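PDB 7CDH: isoaspartyl dipeptidase from Fervidobacterium islandicum, which probably hydrolyses isoaspartyl (beta-aspartyl) dipeptides as a zinc-dependent peptidase of the amidohydrolase family, a reaction linked to protein repair. Local coordinates for residues A[7-12]-A[50-55]; A[155-160]-A[192-197]; A[242-247]-A[279-284]. All coordinates share one frame; numbering follows the deposited sequence.

Contacts 2 and 3 belong to the barrel of this amidohydrolase, contact 1 to the beta-rich part built beside it. Contact 2 brings E156 and H195 together at the zinc pair. Contact 3, with its centre about 13 Å from that of contact 2, pairs two further barrel strands; the S283 side chain lies about 7 Å from a zinc ion, and 279-284 leads directly into the zinc ligand D285. Strand 220-223 links the two: Y221 O receives N193 of contact 2, while Y221 OH bonds T281 of contact 3. Contact 1 is remote, its centre about 36 Å from that of contact 2 and 25 Å from that of contact 3.

Contact 1: A[7-12]-A[50-55]; sequences NAKVFS and GLLLLP
K9 pairs with L52 and V10 with L53 in a short parallel ladder, the two strand axes 26° apart. Three backbone hydrogen bonds zip it together: K9 N gives to L51 O, L53 N to K9 O at 3.0 Å, and F11 N to L53 O at 2.9 Å, this last almost straight on to the carbonyl. CA-H...O contacts fill the gaps between them, as from L52 CA to K9 O at 3.3 Å.

The apolar side chains divide between the two sheet faces. On one, V10 and L53 run side by side: with CG anti to the backbone N (chi1 -178°), L53 lays its branch alongside V10, CD2 meeting V10 CG2 at 4.0 Å. L53 CB rests 4.0 Å from A8 CB. On the other, F11 swings back beside its own backbone N (chi1 -61°), which carries the ring along the leucines: F11 CE1 reaches L52 CD1 at 4.0 Å and F11 CD1 reaches L54 CD1 at 3.9 Å, both obliquely to the ring. P55 closes the end of the pairing, with CD against F11 O at 3.3 Å.

The one charged side chain, K9, leads its NZ to a salt bridge with E359. The pair forms part of the beta-rich region that accompanies the barrel in this family. Beyond 50-55 the sheet continues into strand 354-358, where L53 and L54 pack and L52 bonds V357 through the backbone; on the side of 7-12, the backbone of V10 bonds those of I16 and G17, and its side chain touches strands 15-17 and 19-23.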
ATOM      1  N   ASN A   7      -6.583 -51.351  35.559  1.00 50.26           N
ATOM      2  CA  ASN A   7      -5.802 -52.608  35.370  1.00 49.69           C
ATOM      3  C   ASN A   7      -4.694 -52.439  34.338  1.00 47.77           C
ATOM      4  O   ASN A   7      -4.211 -53.478  33.865  1.00 52.54           O
ATOM      5  CB  ASN A   7      -6.651 -53.796  34.890  1.00 47.85           C
ATOM      6  CG  ASN A   7      -7.719 -54.209  35.883  1.00 49.38           C
ATOM      7  OD1 ASN A   7      -7.593 -53.901  37.069  1.00 44.41           O
ATOM      8  ND2 ASN A   7      -8.742 -54.918  35.407  1.00 46.17           N
ATOM      9  N   ALA A   8      -4.317 -51.215  33.975  1.00 48.80           N
ATOM     10  CA  ALA A   8      -3.186 -50.995  33.050  1.00 50.17           C
ATOM     11  C   ALA A   8      -1.906 -50.757  33.851  1.00 48.15           C
ATOM     12  O   ALA A   8      -1.961 -50.256  35.008  1.00 48.94           O
ATOM     13  CB  ALA A   8      -3.477 -49.861  32.106  1.00 49.66           C
ATOM     14  N   LYS A   9      -0.776 -51.078  33.248  1.00 41.64           N
ATOM     15  CA  LYS A   9       0.524 -50.611  33.771  1.00 47.77           C
ATOM     16  C   LYS A   9       0.718 -49.213  33.201  1.00 46.54           C
ATOM     17  O   LYS A   9       0.679 -49.062  32.000  1.00 47.53           O
ATOM     18  CB  LYS A   9       1.640 -51.582  33.367  1.00 60.15           C
ATOM     19  CG  LYS A   9       1.644 -52.911  34.109  1.00 56.84           C
ATOM     20  CD  LYS A   9       1.848 -54.109  33.212  1.00 67.80           C
ATOM     21  CE  LYS A   9       0.860 -55.211  33.531  1.00 76.97           C
ATOM     22  NZ  LYS A   9       1.310 -56.521  33.017  1.00 83.35           N
ATOM     23  N   VAL A  10       0.902 -48.213  34.035  1.00 46.93           N
ATOM     24  CA  VAL A  10       0.922 -46.810  33.559  1.00 40.99           C
ATOM     25  C   VAL A  10       2.368 -46.331  33.413  1.00 46.53           C
ATOM     26  O   VAL A  10       3.148 -46.463  34.390  1.00 46.09           O
ATOM     27  CB  VAL A  10       0.125 -45.955  34.531  1.00 40.79           C
ATOM     28  CG1 VAL A  10       0.215 -44.479  34.180  1.00 48.46           C
ATOM     29  CG2 VAL A  10      -1.307 -46.450  34.581  1.00 40.73           C
ATOM     30  N   PHE A  11       2.714 -45.789  32.239  1.00 44.55           N
ATOM     31  CA  PHE A  11       3.955 -45.004  32.034  1.00 42.21           C
ATOM     32  C   PHE A  11       3.560 -43.543  31.875  1.00 42.68           C
ATOM     33  O   PHE A  11       2.817 -43.209  30.967  1.00 50.64           O
ATOM     34  CB  PHE A  11       4.731 -45.490  30.824  1.00 40.53           C
ATOM     35  CG  PHE A  11       5.205 -46.912  30.892  1.00 39.65           C
ATOM     36  CD1 PHE A  11       4.334 -47.967  30.700  1.00 44.70           C
ATOM     37  CD2 PHE A  11       6.542 -47.193  31.101  1.00 46.59           C
ATOM     38  CE1 PHE A  11       4.787 -49.280  30.723  1.00 43.95           C
ATOM     39  CE2 PHE A  11       6.996 -48.501  31.117  1.00 43.34           C
ATOM     40  CZ  PHE A  11       6.117 -49.542  30.934  1.00 42.15           C
ATOM     41  N   SER A  12       4.054 -42.698  32.761  1.00 41.78           N
ATOM     42  CA  SER A  12       3.479 -41.375  33.054  1.00 43.61           C
ATOM     43  C   SER A  12       4.221 -40.223  32.356  1.00 43.02           C
ATOM     44  O   SER A  12       3.728 -39.092  32.407  1.00 38.69           O
ATOM     45  CB  SER A  12       3.448 -41.199  34.560  1.00 47.12           C
ATOM     46  OG  SER A  12       4.781 -41.107  35.079  1.00 50.47           O
ATOM     47  N   GLY A  50      -3.859 -56.290  30.419  1.00 48.33           N
ATOM     48  CA  GLY A  50      -3.043 -56.659  29.243  1.00 46.70           C
ATOM     49  C   GLY A  50      -2.446 -55.456  28.517  1.00 50.66           C
ATOM     50  O   GLY A  50      -1.589 -55.688  27.645  1.00 50.29           O
ATOM     51  N   LEU A  51      -2.849 -54.218  28.854  1.00 49.29           N
ATOM     52  CA  LEU A  51      -2.422 -52.982  28.147  1.00 47.66           C
ATOM     53  C   LEU A  51      -1.518 -52.118  29.041  1.00 46.28           C
ATOM     54  O   LEU A  51      -1.708 -52.090  30.269  1.00 46.34           O
ATOM     55  CB  LEU A  51      -3.648 -52.186  27.679  1.00 46.66           C
ATOM     56  CG  LEU A  51      -4.726 -52.969  26.923  1.00 46.65           C
ATOM     57  CD1 LEU A  51      -5.863 -52.053  26.502  1.00 44.79           C
ATOM     58  CD2 LEU A  51      -4.171 -53.710  25.713  1.00 45.95           C
ATOM     59  N   LEU A  52      -0.566 -51.440  28.398  1.00 41.09           N
ATOM     60  CA  LEU A  52       0.199 -50.297  28.933  1.00 41.84           C
ATOM     61  C   LEU A  52      -0.592 -49.023  28.575  1.00 44.78           C
ATOM     62  O   LEU A  52      -1.054 -48.932  27.414  1.00 42.10           O
ATOM     63  CB  LEU A  52       1.596 -50.280  28.292  1.00 44.16           C
ATOM     64  CG  LEU A  52       2.255 -51.643  28.068  1.00 48.51           C
ATOM     65  CD1 LEU A  52       3.665 -51.502  27.531  1.00 48.90           C
ATOM     66  CD2 LEU A  52       2.290 -52.450  29.355  1.00 54.03           C
ATOM     67  N   LEU A  53      -0.792 -48.128  29.549  1.00 41.65           N
ATOM     68  CA  LEU A  53      -1.314 -46.754  29.391  1.00 43.10           C
ATOM     69  C   LEU A  53      -0.129 -45.777  29.306  1.00 41.90           C
ATOM     70  O   LEU A  53       0.628 -45.674  30.291  1.00 38.77           O
ATOM     71  CB  LEU A  53      -2.232 -46.405  30.567  1.00 43.36           C
ATOM     72  CG  LEU A  53      -2.867 -45.014  30.486  1.00 45.99           C
ATOM     73  CD1 LEU A  53      -3.955 -44.976  29.422  1.00 48.52           C
ATOM     74  CD2 LEU A  53      -3.429 -44.565  31.817  1.00 43.17           C
ATOM     75  N   LEU A  54      -0.018 -45.076  28.171  1.00 38.32           N
ATOM     76  CA  LEU A  54       1.058 -44.109  27.835  1.00 39.40           C
ATOM     77  C   LEU A  54       0.439 -42.712  27.690  1.00 39.48           C
ATOM     78  O   LEU A  54      -0.764 -42.543  27.490  1.00 38.03           O
ATOM     79  CB  LEU A  54       1.737 -44.552  26.531  1.00 39.24           C
ATOM     80  CG  LEU A  54       2.790 -45.666  26.598  1.00 45.07           C
ATOM     81  CD1 LEU A  54       2.415 -46.795  27.536  1.00 46.12           C
ATOM     82  CD2 LEU A  54       3.067 -46.235  25.215  1.00 41.26           C
ATOM     83  N   PRO A  55       1.239 -41.628  27.757  1.00 37.98           N
ATOM     84  CA  PRO A  55       0.737 -40.312  27.397  1.00 37.05           C
ATOM     85  C   PRO A  55       0.573 -40.298  25.869  1.00 37.00           C
ATOM     86  O   PRO A  55       1.355 -40.942  25.206  1.00 30.38           O
ATOM     87  CB  PRO A  55       1.839 -39.351  27.846  1.00 39.59           C
ATOM     88  CG  PRO A  55       2.817 -40.216  28.646  1.00 36.50           C
ATOM     89  CD  PRO A  55       2.671 -41.603  28.084  1.00 36.36           C
TER

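Contact 2: A[155-160]-A[192-197]; sequences GEIAIS and VNFHVG. With ZN (zinc ion), chain K; ZN (zinc ion), chain L.
E156 OE1 meets the imidazole of H195 at its edge, in the ring plane, and zinc K joins the two: it is bound by E156 OE1 at 2.2 Å and by H195 ND1 at 2.1 Å. A158 CB approaches the same ring obliquely, 4.0 Å from H195 CD2, and the ring of Y130 also meets it. On the phenyl ring of F194, V192 CG1 of the same strand sits over one face, offset toward the rim; I159 CD1 comes in obliquely, 4.0 Å from F194 CB.

The carboxylate of E156 bridges the metals, its other oxygen OE2 binding zinc L at 2.0 Å. H224 completes the protein ligands of zinc K, and H61, H63 and D285 those of zinc L. In many binuclear amidohydrolases a carboxylated lysine bridges the metals instead. A chi1 of 167° carries the H195 ring toward the metal, and a chi2 of 98° turns ND1 onto it. The zinc bond at ND1 and the hydrogen bond of NE2 to D161 OD2, a second-shell carboxylate, together hold the ring's rotation. N193 ND2 bonds Y221 O and N193 OD1 bonds H61 ND1, consistent with positioning that zinc ligand.

The parallel backbones are laced by I157 N to N193 O, I159 N to H195 O at 2.9 Å (170° at the hydrogen), and G197 N to I159 O at 3.1 Å; the bond from H195 N to I157 O is weak. A cis peptide precedes E156.

Helix 169-186 connects the two strands in a beta-alpha-beta crossover of the TIM barrel and packs on their outer face. A158 and H195 share the metal-side face, whereas I157, V192 and F194 face that helix, I159 and F194 also touch helix 204-212, and strand 220-223 follows 191-196 in the barrel wall.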
ATOM      1  N   GLY A 155       8.227 -21.073  11.318  1.00 29.59           N
ATOM      2  CA  GLY A 155       8.828 -22.302  10.809  1.00 30.88           C
ATOM      3  C   GLY A 155       8.082 -22.795   9.583  1.00 31.89           C
ATOM      4  O   GLY A 155       6.988 -22.315   9.315  1.00 29.87           O
ATOM      5  N   GLU A 156       8.711 -23.727   8.853  1.00 33.67           N
ATOM      6  CA  GLU A 156      10.079 -24.104   9.158  1.00 38.59           C
ATOM      7  C   GLU A 156      11.019 -23.287   8.255  1.00 38.32           C
ATOM      8  O   GLU A 156      10.971 -23.450   7.044  1.00 45.83           O
ATOM      9  CB  GLU A 156      10.285 -25.619   9.064  1.00 41.07           C
ATOM     10  CG  GLU A 156       9.661 -26.261   7.862  1.00 44.05           C
ATOM     11  CD  GLU A 156      10.066 -27.690   7.526  1.00 43.73           C
ATOM     12  OE1 GLU A 156      11.206 -28.158   7.876  1.00 36.91           O
ATOM     13  OE2 GLU A 156       9.186 -28.370   6.946  1.00 54.03           O
ATOM     14  N   ILE A 157      11.838 -22.423   8.839  1.00 35.56           N
ATOM     15  CA  ILE A 157      12.797 -21.544   8.120  1.00 34.34           C
ATOM     16  C   ILE A 157      13.958 -22.407   7.642  1.00 32.92           C
ATOM     17  O   ILE A 157      14.547 -23.089   8.456  1.00 36.66           O
ATOM     18  CB  ILE A 157      13.253 -20.426   9.059  1.00 34.93           C
ATOM     19  CG1 ILE A 157      12.061 -19.547   9.430  1.00 41.34           C
ATOM     20  CG2 ILE A 157      14.390 -19.637   8.454  1.00 36.45           C
ATOM     21  CD1 ILE A 157      12.428 -18.461  10.399  1.00 48.99           C
ATOM     22  N   ALA A 158      14.234 -22.418   6.352  1.00 31.29           N
ATOM     23  CA  ALA A 158      15.315 -23.225   5.767  1.00 32.37           C
ATOM     24  C   ALA A 158      16.627 -22.471   5.924  1.00 29.73           C
ATOM     25  O   ALA A 158      16.688 -21.283   5.578  1.00 27.55           O
ATOM     26  CB  ALA A 158      15.039 -23.547   4.319  1.00 34.74           C
ATOM     27  N   ILE A 159      17.636 -23.184   6.405  1.00 31.69           N
ATOM     28  CA  ILE A 159      19.066 -22.757   6.423  1.00 32.86           C
ATOM     29  C   ILE A 159      19.876 -23.927   5.883  1.00 30.18           C
ATOM     30  O   ILE A 159      19.425 -25.073   6.018  1.00 32.38           O
ATOM     31  CB  ILE A 159      19.476 -22.377   7.853  1.00 33.03           C
ATOM     32  CG1 ILE A 159      19.120 -23.505   8.834  1.00 34.24           C
ATOM     33  CG2 ILE A 159      18.816 -21.063   8.245  1.00 31.19           C
ATOM     34  CD1 ILE A 159      19.805 -23.411  10.163  1.00 34.37           C
ATOM     35  N   SER A 160      21.029 -23.635   5.320  1.00 31.80           N
ATOM     36  CA  SER A 160      22.022 -24.635   4.877  1.00 31.58           C
ATOM     37  C   SER A 160      21.306 -25.640   3.987  1.00 32.91           C
ATOM     38  O   SER A 160      21.426 -26.841   4.229  1.00 37.21           O
ATOM     39  CB  SER A 160      22.695 -25.264   6.067  1.00 33.71           C
ATOM     40  OG  SER A 160      23.292 -24.265   6.909  1.00 35.22           O
ATOM     41  N   VAL A 192      11.345 -20.787  17.030  1.00 30.30           N
ATOM     42  CA  VAL A 192      11.802 -20.760  15.620  1.00 33.66           C
ATOM     43  C   VAL A 192      12.207 -22.198  15.296  1.00 32.87           C
ATOM     44  O   VAL A 192      13.092 -22.685  15.959  1.00 30.37           O
ATOM     45  CB  VAL A 192      12.962 -19.773  15.396  1.00 36.97           C
ATOM     46  CG1 VAL A 192      13.386 -19.720  13.934  1.00 33.99           C
ATOM     47  CG2 VAL A 192      12.604 -18.392  15.911  1.00 40.34           C
ATOM     48  N   ASN A 193      11.535 -22.830  14.333  1.00 32.96           N
ATOM     49  CA  ASN A 193      11.861 -24.171  13.813  1.00 34.12           C
ATOM     50  C   ASN A 193      12.705 -23.961  12.555  1.00 37.43           C
ATOM     51  O   ASN A 193      12.229 -23.293  11.603  1.00 34.49           O
ATOM     52  CB  ASN A 193      10.583 -24.982  13.617  1.00 38.02           C
ATOM     53  CG  ASN A 193      10.798 -26.361  13.031  1.00 37.09           C
ATOM     54  OD1 ASN A 193      10.069 -26.773  12.141  1.00 38.82           O
ATOM     55  ND2 ASN A 193      11.737 -27.109  13.570  1.00 39.47           N
ATOM     56  N   PHE A 194      13.940 -24.461  12.571  1.00 35.80           N
ATOM     57  CA  PHE A 194      14.878 -24.371  11.427  1.00 32.49           C
ATOM     58  C   PHE A 194      14.832 -25.701  10.696  1.00 34.32           C
ATOM     59  O   PHE A 194      15.112 -26.726  11.333  1.00 33.61           O
ATOM     60  CB  PHE A 194      16.303 -24.076  11.888  1.00 31.16           C
ATOM     61  CG  PHE A 194      16.449 -22.718  12.502  1.00 29.71           C
ATOM     62  CD1 PHE A 194      16.513 -21.589  11.710  1.00 28.34           C
ATOM     63  CD2 PHE A 194      16.462 -22.563  13.870  1.00 29.94           C
ATOM     64  CE1 PHE A 194      16.623 -20.333  12.281  1.00 29.62           C
ATOM     65  CE2 PHE A 194      16.561 -21.300  14.441  1.00 29.39           C
ATOM     66  CZ  PHE A 194      16.647 -20.192  13.642  1.00 29.68           C
ATOM     67  N   HIS A 195      14.443 -25.679   9.421  1.00 33.35           N
ATOM     68  CA  HIS A 195      14.779 -26.765   8.484  1.00 31.71           C
ATOM     69  C   HIS A 195      16.275 -26.688   8.202  1.00 33.77           C
ATOM     70  O   HIS A 195      16.725 -25.691   7.611  1.00 35.78           O
ATOM     71  CB  HIS A 195      13.965 -26.674   7.207  1.00 32.66           C
ATOM     72  CG  HIS A 195      14.485 -27.560   6.136  1.00 30.69           C
ATOM     73  ND1 HIS A 195      13.937 -28.799   5.895  1.00 28.22           N
ATOM     74  CD2 HIS A 195      15.535 -27.411   5.293  1.00 31.05           C
ATOM     75  CE1 HIS A 195      14.618 -29.366   4.907  1.00 33.24           C
ATOM     76  NE2 HIS A 195      15.607 -28.532   4.506  1.00 28.82           N
ATOM     77  N   VAL A 196      17.027 -27.702   8.612  1.00 31.30           N
ATOM     78  CA  VAL A 196      18.483 -27.710   8.332  1.00 31.74           C
ATOM     79  C   VAL A 196      18.760 -28.678   7.195  1.00 30.48           C
ATOM     80  O   VAL A 196      18.487 -29.870   7.345  1.00 34.09           O
ATOM     81  CB  VAL A 196      19.330 -28.059   9.559  1.00 33.66           C
ATOM     82  CG1 VAL A 196      20.803 -27.919   9.211  1.00 33.37           C
ATOM     83  CG2 VAL A 196      18.967 -27.198  10.756  1.00 34.80           C
ATOM     84  N   GLY A 197      19.293 -28.160   6.099  1.00 30.35           N
ATOM     85  CA  GLY A 197      19.649 -28.975   4.938  1.00 32.18           C
ATOM     86  C   GLY A 197      21.017 -29.586   5.135  1.00 35.87           C
ATOM     87  O   GLY A 197      21.471 -29.662   6.272  1.00 39.51           O
TER
HETATM   88 ZN    ZN K 410      12.165 -29.726   6.585  1.00 50.84          ZN
HETATM   89 ZN    ZN L 411       9.064 -30.405   7.106  1.00 44.23          ZN

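Contact 3: A[242-247]-A[279-284]; sequences GGTIDL and NVTISS
I245, D246 and L247 lie parallel to V280, T281 and I282, their strand axes 38° apart, with backbone bonds alternating from I245 N to N279 O, T281 N to I245 O (2.9 Å), L247 N to T281 O (3.0 Å) and S283 N to L247 O (3.1 Å). With helix 264-273 between them in sequence, the two strands form a beta-alpha-beta unit of the TIM barrel, consistent with its last two strands.

Polar side chains gather on one face. With chi1 -175°, D246 holds its carboxylate well away from its own N and extends toward the neighbouring strand, where its side chain crosses that of T281 at about a right angle. T281 OG1 donates to D246 OD1 at 2.8 Å, meeting the carboxylate on the anti side, 21° out of its plane; the same hydroxyl also bonds Y221 OH. The other oxygen, D246 OD2, bonds the hydroxyl of T223; S283 OG also bonds D246 OD2, though the modelled separation is too short to be trusted. Buried, the carboxylate is thus gripped through both oxygens, on the face of the strands that looks toward the metal site.

The opposite face is apolar. L247 and V280 converge, L247 CD1 lying 3.6 Å from V280 CG1, and I282 CG2 touches L247 CB at 4.1 Å. These side chains pack against helix 264-273, while I245 and L247 also touch F232 of helix 229-240.

That helix ends in a Schellman motif at G242, which turns the chain into the strand. At G243, just beyond it, the amide of N279 from the other segment takes hold: ND2 donates to G243 O at 2.9 Å, from above the carbonyl plane, with the oxygen almost in the plane of the N279 amide.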
ATOM      1  N   GLY A 242      22.234 -26.495  26.285  1.00 36.72           N
ATOM      2  CA  GLY A 242      20.854 -26.314  26.801  1.00 36.94           C
ATOM      3  C   GLY A 242      19.801 -26.415  25.695  1.00 38.80           C
ATOM      4  O   GLY A 242      18.612 -26.310  25.997  1.00 39.07           O
ATOM      5  N   GLY A 243      20.215 -26.649  24.454  1.00 36.41           N
ATOM      6  CA  GLY A 243      19.302 -26.685  23.304  1.00 36.82           C
ATOM      7  C   GLY A 243      18.524 -27.973  23.205  1.00 33.39           C
ATOM      8  O   GLY A 243      18.981 -28.944  23.768  1.00 34.85           O
ATOM      9  N   THR A 244      17.366 -27.945  22.529  1.00 34.40           N
ATOM     10  CA  THR A 244      16.635 -29.145  22.057  1.00 32.93           C
ATOM     11  C   THR A 244      16.757 -29.218  20.538  1.00 32.36           C
ATOM     12  O   THR A 244      16.720 -28.177  19.920  1.00 37.40           O
ATOM     13  CB  THR A 244      15.185 -29.175  22.531  1.00 33.69           C
ATOM     14  OG1 THR A 244      15.277 -28.973  23.938  1.00 33.13           O
ATOM     15  CG2 THR A 244      14.486 -30.478  22.217  1.00 35.05           C
ATOM     16  N   ILE A 245      17.005 -30.412  20.014  1.00 29.61           N
ATOM     17  CA  ILE A 245      17.116 -30.725  18.572  1.00 33.17           C
ATOM     18  C   ILE A 245      15.995 -31.715  18.245  1.00 33.47           C
ATOM     19  O   ILE A 245      15.554 -32.403  19.163  1.00 34.09           O
ATOM     20  CB  ILE A 245      18.524 -31.254  18.229  1.00 34.10           C
ATOM     21  CG1 ILE A 245      18.801 -32.636  18.832  1.00 38.22           C
ATOM     22  CG2 ILE A 245      19.558 -30.242  18.677  1.00 36.48           C
ATOM     23  CD1 ILE A 245      20.151 -33.221  18.479  1.00 35.49           C
ATOM     24  N   ASP A 246      15.559 -31.737  16.977  1.00 33.94           N
ATOM     25  CA  ASP A 246      14.513 -32.633  16.431  1.00 32.30           C
ATOM     26  C   ASP A 246      15.171 -33.505  15.377  1.00 30.03           C
ATOM     27  O   ASP A 246      15.999 -33.014  14.625  1.00 30.73           O
ATOM     28  CB  ASP A 246      13.317 -31.875  15.852  1.00 36.93           C
ATOM     29  CG  ASP A 246      12.185 -32.795  15.399  1.00 41.09           C
ATOM     30  OD1 ASP A 246      11.727 -33.601  16.220  1.00 44.65           O
ATOM     31  OD2 ASP A 246      11.773 -32.716  14.224  1.00 43.20           O
ATOM     32  N   LEU A 247      14.849 -34.783  15.402  1.00 32.09           N
ATOM     33  CA  LEU A 247      15.369 -35.816  14.483  1.00 34.76           C
ATOM     34  C   LEU A 247      14.168 -36.318  13.688  1.00 33.51           C
ATOM     35  O   LEU A 247      13.072 -36.529  14.279  1.00 31.23           O
ATOM     36  CB  LEU A 247      15.983 -36.961  15.303  1.00 37.80           C
ATOM     37  CG  LEU A 247      16.955 -36.567  16.414  1.00 38.83           C
ATOM     38  CD1 LEU A 247      17.416 -37.796  17.206  1.00 42.50           C
ATOM     39  CD2 LEU A 247      18.157 -35.824  15.854  1.00 37.29           C
ATOM     40  N   ASN A 279      17.185 -33.725  25.516  1.00 35.15           N
ATOM     41  CA  ASN A 279      17.359 -32.587  24.595  1.00 36.20           C
ATOM     42  C   ASN A 279      16.952 -33.035  23.196  1.00 33.48           C
ATOM     43  O   ASN A 279      17.342 -32.405  22.248  1.00 36.65           O
ATOM     44  CB  ASN A 279      18.797 -32.062  24.694  1.00 44.28           C
ATOM     45  CG  ASN A 279      19.120 -31.611  26.102  1.00 45.90           C
ATOM     46  OD1 ASN A 279      19.249 -32.443  27.002  1.00 52.11           O
ATOM     47  ND2 ASN A 279      19.195 -30.306  26.309  1.00 42.20           N
ATOM     48  N   VAL A 280      16.185 -34.103  23.071  1.00 34.05           N
ATOM     49  CA  VAL A 280      15.967 -34.739  21.749  1.00 32.29           C
ATOM     50  C   VAL A 280      14.480 -34.929  21.559  1.00 32.01           C
ATOM     51  O   VAL A 280      13.835 -35.348  22.512  1.00 32.67           O
ATOM     52  CB  VAL A 280      16.728 -36.064  21.645  1.00 32.73           C
ATOM     53  CG1 VAL A 280      16.195 -36.893  20.487  1.00 35.44           C
ATOM     54  CG2 VAL A 280      18.203 -35.790  21.472  1.00 32.70           C
ATOM     55  N   THR A 281      13.959 -34.516  20.401  1.00 33.42           N
ATOM     56  CA  THR A 281      12.572 -34.845  19.990  1.00 31.88           C
ATOM     57  C   THR A 281      12.687 -35.625  18.689  1.00 28.02           C
ATOM     58  O   THR A 281      13.736 -35.562  18.074  1.00 24.86           O
ATOM     59  CB  THR A 281      11.662 -33.609  19.899  1.00 31.34           C
ATOM     60  OG1 THR A 281      12.153 -32.821  18.823  1.00 34.29           O
ATOM     61  CG2 THR A 281      11.613 -32.776  21.162  1.00 31.60           C
ATOM     62  N   ILE A 282      11.652 -36.360  18.336  1.00 28.88           N
ATOM     63  CA  ILE A 282      11.458 -36.845  16.949  1.00 32.14           C
ATOM     64  C   ILE A 282      10.140 -36.301  16.369  1.00 34.62           C
ATOM     65  O   ILE A 282       9.185 -35.945  17.137  1.00 29.11           O
ATOM     66  CB  ILE A 282      11.525 -38.380  16.912  1.00 33.57           C
ATOM     67  CG1 ILE A 282      10.416 -39.023  17.742  1.00 31.12           C
ATOM     68  CG2 ILE A 282      12.914 -38.841  17.331  1.00 34.95           C
ATOM     69  CD1 ILE A 282      10.222 -40.495  17.447  1.00 31.70           C
ATOM     70  N   SER A 283      10.085 -36.271  15.037  1.00 35.55           N
ATOM     71  CA  SER A 283       8.899 -35.818  14.266  1.00 34.39           C
ATOM     72  C   SER A 283       8.768 -36.630  12.970  1.00 30.61           C
ATOM     73  O   SER A 283       9.800 -37.064  12.407  1.00 27.76           O
ATOM     74  CB  SER A 283       9.001 -34.336  14.009  1.00 35.02           C
ATOM     75  OG  SER A 283      10.079 -34.041  13.127  1.00 35.67           O
ATOM     76  N   SER A 284       7.545 -36.826  12.490  1.00 30.11           N
ATOM     77  CA  SER A 284       7.288 -37.630  11.265  1.00 30.64           C
ATOM     78  C   SER A 284       7.748 -36.859  10.048  1.00 32.72           C
ATOM     79  O   SER A 284       8.244 -37.504   9.080  1.00 39.98           O
ATOM     80  CB  SER A 284       5.855 -37.976  11.116  1.00 33.06           C
ATOM     81  OG  SER A 284       5.043 -36.821  11.273  1.00 33.33           O
TER